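PDB 6CMK: AztD protein from Citrobacter koseri, which acts as a periplasmic zinc chaperone that hands one zinc ion directly to the solute-binding protein AztC of the AztABCD zinc transport system. Local coordinates for residues Pro351-Ala356 / Thr365-Ser370; Ser370-Leu375 / Ile386-Gln391. All coordinates share one frame; numbering follows the deposited sequence.

Contact 1 of 2, residues Pro351-Ala356 / Thr365-Ser370; sequences PRPRIA and TDPLKS
Thr365, Pro367 and Pro351 bury the most surface where the two segments meet. Thr365 holds Arg354 at two points. Its backbone N gives a nearly straight hydrogen bond to Arg354 O, 2.9 Å long and in the plane of that carbonyl. Its hydroxyl OG1 accepts a second bond from Arg354 N, also 2.9 Å but more bent at 146°. The hydroxyl can do this because chi1 of 59° sets OG1 between the backbone N and the carbonyl carbon. A side chain thus does the work that a main-chain carbonyl would do in a regular hairpin.

Beyond Thr365 the contact becomes apolar, with proline against proline. Pro351 CB rests 4.0 Å from Pro367 CG, and Pro367 CD faces the peptide between Arg352 and Pro353. Pro353 CB meets Thr365 O end-on, 3.1 Å away. That oxygen and Arg352 O are buried and have no hydrogen-bonding partner in the model. A bend at chi2 (-69°) folds the Arg354 chain back along its own backbone, and NH1 donates to Pro353 O from above the carbonyl plane.

The contact lies at the mouth of the hairpin of strands 355-358 and 361-366, the two inner strands of a propeller blade. Thr365 OG1 also bonds to Phe393 O of strand 392-403 in the next blade. Pro353 packs on Phe316 of strand 312-317. Arg354 touches both strand 300-305 (Val301, His302) and strand 392-403 (Phe393, Ile395).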
loop_
_atom_site.group_PDB
_atom_site.type_symbol
_atom_site.label_atom_id
_atom_site.label_comp_id
_atom_site.label_asym_id
_atom_site.label_seq_id
_atom_site.Cartn_x
_atom_site.Cartn_y
_atom_site.Cartn_z
ATOM N N PRO B 351 12.992 -31.229 11.100
ATOM C CA PRO B 351 12.083 -30.451 10.246
ATOM C C PRO B 351 10.627 -30.757 10.565
ATOM O O PRO B 351 10.261 -31.898 10.843
ATOM C CB PRO B 351 12.446 -30.922 8.832
ATOM C CG PRO B 351 13.049 -32.276 9.029
ATOM C CD PRO B 351 13.813 -32.162 10.309
ATOM N N ARG B 352 9.767 -29.751 10.507
ATOM C CA ARG B 352 8.347 -29.621 10.783
ATOM C C ARG B 352 7.679 -28.685 9.796
ATOM O O ARG B 352 8.335 -27.843 9.177
ATOM C CB ARG B 352 8.091 -29.139 12.214
ATOM C CG ARG B 352 8.715 -30.066 13.227
ATOM C CD ARG B 352 7.970 -30.089 14.539
ATOM N NE ARG B 352 8.704 -30.902 15.500
ATOM C CZ ARG B 352 9.843 -30.520 16.067
ATOM N NH1 ARG B 352 10.371 -29.332 15.780
ATOM N NH2 ARG B 352 10.455 -31.321 16.922
ATOM N N PRO B 353 6.364 -28.808 9.640
ATOM C CA PRO B 353 5.626 -27.949 8.705
ATOM C C PRO B 353 5.785 -26.455 8.961
ATOM O O PRO B 353 5.956 -26.002 10.095
ATOM C CB PRO B 353 4.180 -28.397 8.918
ATOM C CG PRO B 353 4.324 -29.850 9.244
ATOM C CD PRO B 353 5.519 -29.902 10.150
ATOM N N ARG B 354 5.699 -25.692 7.867
ATOM C CA ARG B 354 5.656 -24.236 7.878
ATOM C C ARG B 354 4.521 -23.791 6.963
ATOM O O ARG B 354 4.227 -24.453 5.960
ATOM C CB ARG B 354 6.998 -23.627 7.415
ATOM C CG ARG B 354 8.198 -23.988 8.320
ATOM C CD ARG B 354 8.014 -23.293 9.655
ATOM N NE ARG B 354 9.130 -23.445 10.585
ATOM C CZ ARG B 354 9.191 -24.324 11.576
ATOM N NH1 ARG B 354 8.205 -25.186 11.780
ATOM N NH2 ARG B 354 10.255 -24.338 12.370
ATOM N N ILE B 355 3.876 -22.672 7.331
ATOM C CA ILE B 355 2.707 -22.128 6.638
ATOM C C ILE B 355 3.114 -20.916 5.806
ATOM O O ILE B 355 3.881 -20.062 6.266
ATOM C CB ILE B 355 1.604 -21.694 7.629
ATOM C CG1 ILE B 355 1.375 -22.683 8.777
ATOM C CG2 ILE B 355 0.311 -21.442 6.879
ATOM C CD1 ILE B 355 0.627 -22.023 9.954
ATOM N N ALA B 356 2.558 -20.810 4.599
ATOM C CA ALA B 356 2.547 -19.558 3.843
ATOM C C ALA B 356 1.159 -19.322 3.263
ATOM O O ALA B 356 0.348 -20.238 3.149
ATOM C CB ALA B 356 3.579 -19.552 2.704
ATOM N N THR B 365 4.034 -26.824 4.278
ATOM C CA THR B 365 5.062 -27.775 3.899
ATOM C C THR B 365 4.946 -29.022 4.760
ATOM O O THR B 365 4.581 -28.961 5.938
ATOM C CB THR B 365 6.457 -27.175 4.030
ATOM O OG1 THR B 365 6.696 -26.761 5.384
ATOM C CG2 THR B 365 6.607 -25.982 3.099
ATOM N N ASP B 366 5.232 -30.161 4.144
ATOM C CA ASP B 366 5.207 -31.463 4.810
ATOM C C ASP B 366 6.561 -32.083 4.513
ATOM O O ASP B 366 6.685 -32.941 3.627
ATOM C CB ASP B 366 4.048 -32.334 4.319
ATOM C CG ASP B 366 3.834 -33.555 5.184
ATOM O OD1 ASP B 366 4.749 -33.880 5.967
ATOM O OD2 ASP B 366 2.763 -34.199 5.080
ATOM N N PRO B 367 7.609 -31.662 5.230
ATOM C CA PRO B 367 8.970 -32.034 4.802
ATOM C C PRO B 367 9.205 -33.535 4.728
ATOM O O PRO B 367 9.869 -33.996 3.794
ATOM C CB PRO B 367 9.873 -31.356 5.846
ATOM C CG PRO B 367 8.975 -30.845 6.926
ATOM C CD PRO B 367 7.614 -30.682 6.330
ATOM N N LEU B 368 8.669 -34.311 5.668
ATOM C CA LEU B 368 8.909 -35.748 5.667
ATOM C C LEU B 368 8.241 -36.457 4.496
ATOM O O LEU B 368 8.600 -37.601 4.202
ATOM C CB LEU B 368 8.430 -36.358 6.987
ATOM C CG LEU B 368 9.118 -35.812 8.240
ATOM C CD1 LEU B 368 8.732 -36.631 9.461
ATOM C CD2 LEU B 368 10.634 -35.771 8.077
ATOM N N LYS B 369 7.274 -35.821 3.832
ATOM C CA LYS B 369 6.605 -36.413 2.681
ATOM C C LYS B 369 6.991 -35.746 1.366
ATOM O O LYS B 369 6.435 -36.095 0.321
ATOM C CB LYS B 369 5.092 -36.356 2.868
ATOM C CG LYS B 369 4.580 -37.086 4.102
ATOM C CD LYS B 369 4.666 -38.600 3.966
ATOM C CE LYS B 369 4.037 -39.290 5.169
ATOM N NZ LYS B 369 2.571 -39.032 5.277
ATOM N N SER B 370 7.926 -34.800 1.390
ATOM C CA SER B 370 8.389 -34.130 0.181
ATOM C C SER B 370 7.221 -33.528 -0.598
ATOM O O SER B 370 7.100 -33.703 -1.810
ATOM C CB SER B 370 9.179 -35.094 -0.703
ATOM O OG SER B 370 10.233 -35.709 0.010
#

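Contact 2 of 2, residues Ser370-Leu375 / Ile386-Gln391; sequences SKIIVL and ISVEGQ
The carbonyl of Gly390 is met in its own plane by the Ser370 hydroxyl: OG donates to Gly390 O over 2.7 Å. With chi1 at -54° this hydroxyl stands anti to the carbonyl carbon of Ser370, and the two groups take separate partners. Val388 N comes to Ser370 O from above the carbonyl plane (50° out of it), although its N-H points almost straight at the oxygen. Water 1 donates to the same oxygen and bridges it to Ser387 OG.

Further along, Ile372 and Ile386 form an antiparallel hydrogen-bonded pair. Ile372 N to Ile386 O and Ile386 N to Ile372 O are both 2.7 Å. Their side chains share one face with Val374. Ile372 CD1 meets Val388 CG2 at 3.8 Å, and Val374 CG2 meets Ile386 CD1 at the same distance. Lys371 and Ser387 form a non-hydrogen-bonded pair on the other face. Lys371 NZ makes a salt bridge to Glu385.

Opposite Asp366 the strand has two residues, Ser370 and Lys371, a G1 beta bulge with Ser370 at positive phi (54°). The contact joins the two outer strands of the blade, 371-376 and 381-387. Tyr363 of strand 361-366 packs on Ile372 and Val374. Strand 47-52 of the adjoining blade meets Ile386 and Val388 through Ile51.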
loop_
_atom_site.group_PDB
_atom_site.type_symbol
_atom_site.label_atom_id
_atom_site.label_comp_id
_atom_site.label_asym_id
_atom_site.label_seq_id
_atom_site.Cartn_x
_atom_site.Cartn_y
_atom_site.Cartn_z
ATOM N N SER B 370 7.926 -34.800 1.390
ATOM C CA SER B 370 8.389 -34.130 0.181
ATOM C C SER B 370 7.221 -33.528 -0.598
ATOM O O SER B 370 7.100 -33.703 -1.810
ATOM C CB SER B 370 9.179 -35.094 -0.703
ATOM O OG SER B 370 10.233 -35.709 0.010
ATOM N N LYS B 371 6.351 -32.801 0.104
ATOM C CA LYS B 371 5.228 -32.166 -0.573
ATOM C C LYS B 371 4.798 -30.918 0.179
ATOM O O LYS B 371 5.198 -30.682 1.323
ATOM C CB LYS B 371 4.044 -33.133 -0.734
ATOM C CG LYS B 371 3.359 -33.573 0.560
ATOM C CD LYS B 371 2.277 -34.653 0.308
ATOM C CE LYS B 371 2.851 -35.944 -0.288
ATOM N NZ LYS B 371 1.819 -36.951 -0.689
ATOM N N ILE B 372 4.013 -30.094 -0.517
ATOM C CA ILE B 372 3.320 -28.952 0.061
ATOM C C ILE B 372 1.832 -29.198 -0.116
ATOM O O ILE B 372 1.384 -29.485 -1.231
ATOM C CB ILE B 372 3.731 -27.635 -0.624
ATOM C CG1 ILE B 372 5.246 -27.433 -0.515
ATOM C CG2 ILE B 372 2.961 -26.452 -0.033
ATOM C CD1 ILE B 372 5.774 -26.303 -1.385
ATOM N N ILE B 373 1.072 -29.086 0.974
ATOM C CA ILE B 373 -0.383 -29.205 0.921
ATOM C C ILE B 373 -0.972 -27.833 0.623
ATOM O O ILE B 373 -0.537 -26.824 1.187
ATOM C CB ILE B 373 -0.949 -29.762 2.242
ATOM C CG1 ILE B 373 -0.227 -31.044 2.663
ATOM C CG2 ILE B 373 -2.450 -29.984 2.112
ATOM C CD1 ILE B 373 -0.087 -32.087 1.577
ATOM N N VAL B 374 -1.972 -27.788 -0.259
ATOM C CA VAL B 374 -2.601 -26.533 -0.669
ATOM C C VAL B 374 -4.053 -26.554 -0.220
ATOM O O VAL B 374 -4.797 -27.480 -0.562
ATOM C CB VAL B 374 -2.516 -26.319 -2.191
ATOM C CG1 VAL B 374 -3.036 -24.937 -2.559
ATOM C CG2 VAL B 374 -1.093 -26.501 -2.694
ATOM N N LEU B 375 -4.454 -25.535 0.531
ATOM C CA LEU B 375 -5.820 -25.413 1.017
ATOM C C LEU B 375 -6.463 -24.152 0.471
ATOM O O LEU B 375 -5.812 -23.115 0.336
ATOM C CB LEU B 375 -5.880 -25.350 2.545
ATOM C CG LEU B 375 -5.341 -26.561 3.301
ATOM C CD1 LEU B 375 -3.863 -26.382 3.652
ATOM C CD2 LEU B 375 -6.177 -26.775 4.546
ATOM N N ILE B 386 1.512 -30.265 -3.864
ATOM C CA ILE B 386 2.635 -30.005 -4.757
ATOM C C ILE B 386 3.800 -30.866 -4.307
ATOM O O ILE B 386 4.188 -30.824 -3.135
ATOM C CB ILE B 386 3.046 -28.523 -4.742
ATOM C CG1 ILE B 386 1.903 -27.634 -5.216
ATOM C CG2 ILE B 386 4.281 -28.299 -5.613
ATOM C CD1 ILE B 386 2.063 -26.201 -4.798
ATOM N N SER B 387 4.374 -31.616 -5.240
ATOM C CA SER B 387 5.529 -32.453 -4.948
ATOM C C SER B 387 6.795 -31.618 -5.076
ATOM O O SER B 387 6.969 -30.892 -6.061
ATOM C CB SER B 387 5.579 -33.654 -5.890
ATOM O OG SER B 387 6.786 -34.381 -5.716
ATOM N N VAL B 388 7.659 -31.703 -4.064
ATOM C CA VAL B 388 8.898 -30.931 -3.991
ATOM C C VAL B 388 9.955 -31.870 -3.427
ATOM O O VAL B 388 9.870 -32.267 -2.260
ATOM C CB VAL B 388 8.774 -29.678 -3.109
ATOM C CG1 VAL B 388 10.077 -28.877 -3.122
ATOM C CG2 VAL B 388 7.611 -28.807 -3.554
ATOM N N GLU B 389 10.951 -32.212 -4.234
ATOM C CA GLU B 389 11.917 -33.201 -3.791
ATOM C C GLU B 389 12.695 -32.683 -2.586
ATOM O O GLU B 389 12.917 -31.479 -2.427
ATOM C CB GLU B 389 12.863 -33.591 -4.926
ATOM C CG GLU B 389 13.518 -32.443 -5.678
ATOM C CD GLU B 389 14.288 -32.928 -6.893
ATOM O OE1 GLU B 389 13.985 -34.037 -7.384
ATOM O OE2 GLU B 389 15.200 -32.209 -7.355
ATOM N N GLY B 390 13.064 -33.607 -1.705
ATOM C CA GLY B 390 13.780 -33.251 -0.500
ATOM C C GLY B 390 12.888 -33.096 0.715
ATOM O O GLY B 390 11.872 -33.782 0.865
ATOM N N GLN B 391 13.288 -32.192 1.605
ATOM C CA GLN B 391 12.555 -31.871 2.824
ATOM C C GLN B 391 12.166 -30.402 2.748
ATOM O O GLN B 391 12.802 -29.544 3.382
ATOM C CB GLN B 391 13.388 -32.161 4.066
ATOM C CG GLN B 391 13.516 -33.631 4.356
ATOM C CD GLN B 391 13.985 -33.887 5.763
ATOM O OE1 GLN B 391 13.345 -34.611 6.526
ATOM N NE2 GLN B 391 15.111 -33.283 6.121
HETATM O O HOH W 1 6.726 -35.844 -3.473
HETATM O O HOH W 2 12.408 -36.404 -2.392
#

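In the fold
The two contacts follow one another along the chain and do not nest or cross. Contact 1 closes the loop around the hairpin of strands 355-358 and 361-366. The chain then turns through the short 3-10 segment 367-369. Contact 2 opens at the shared Ser370 and closes the hairpin of strands 371-376 and 381-387. Together they span one four-stranded antiparallel blade from its inner to its outer edge. Asp366 N and Lys371 O, probably hydrogen-bonded at 2.9 Å, link the two hairpins. Gln391, on the way to strand 392-403, packs against Pro351 and Leu368. It brings the exit of this blade back to its entry, beside the blade that combines N- and C-terminal strands.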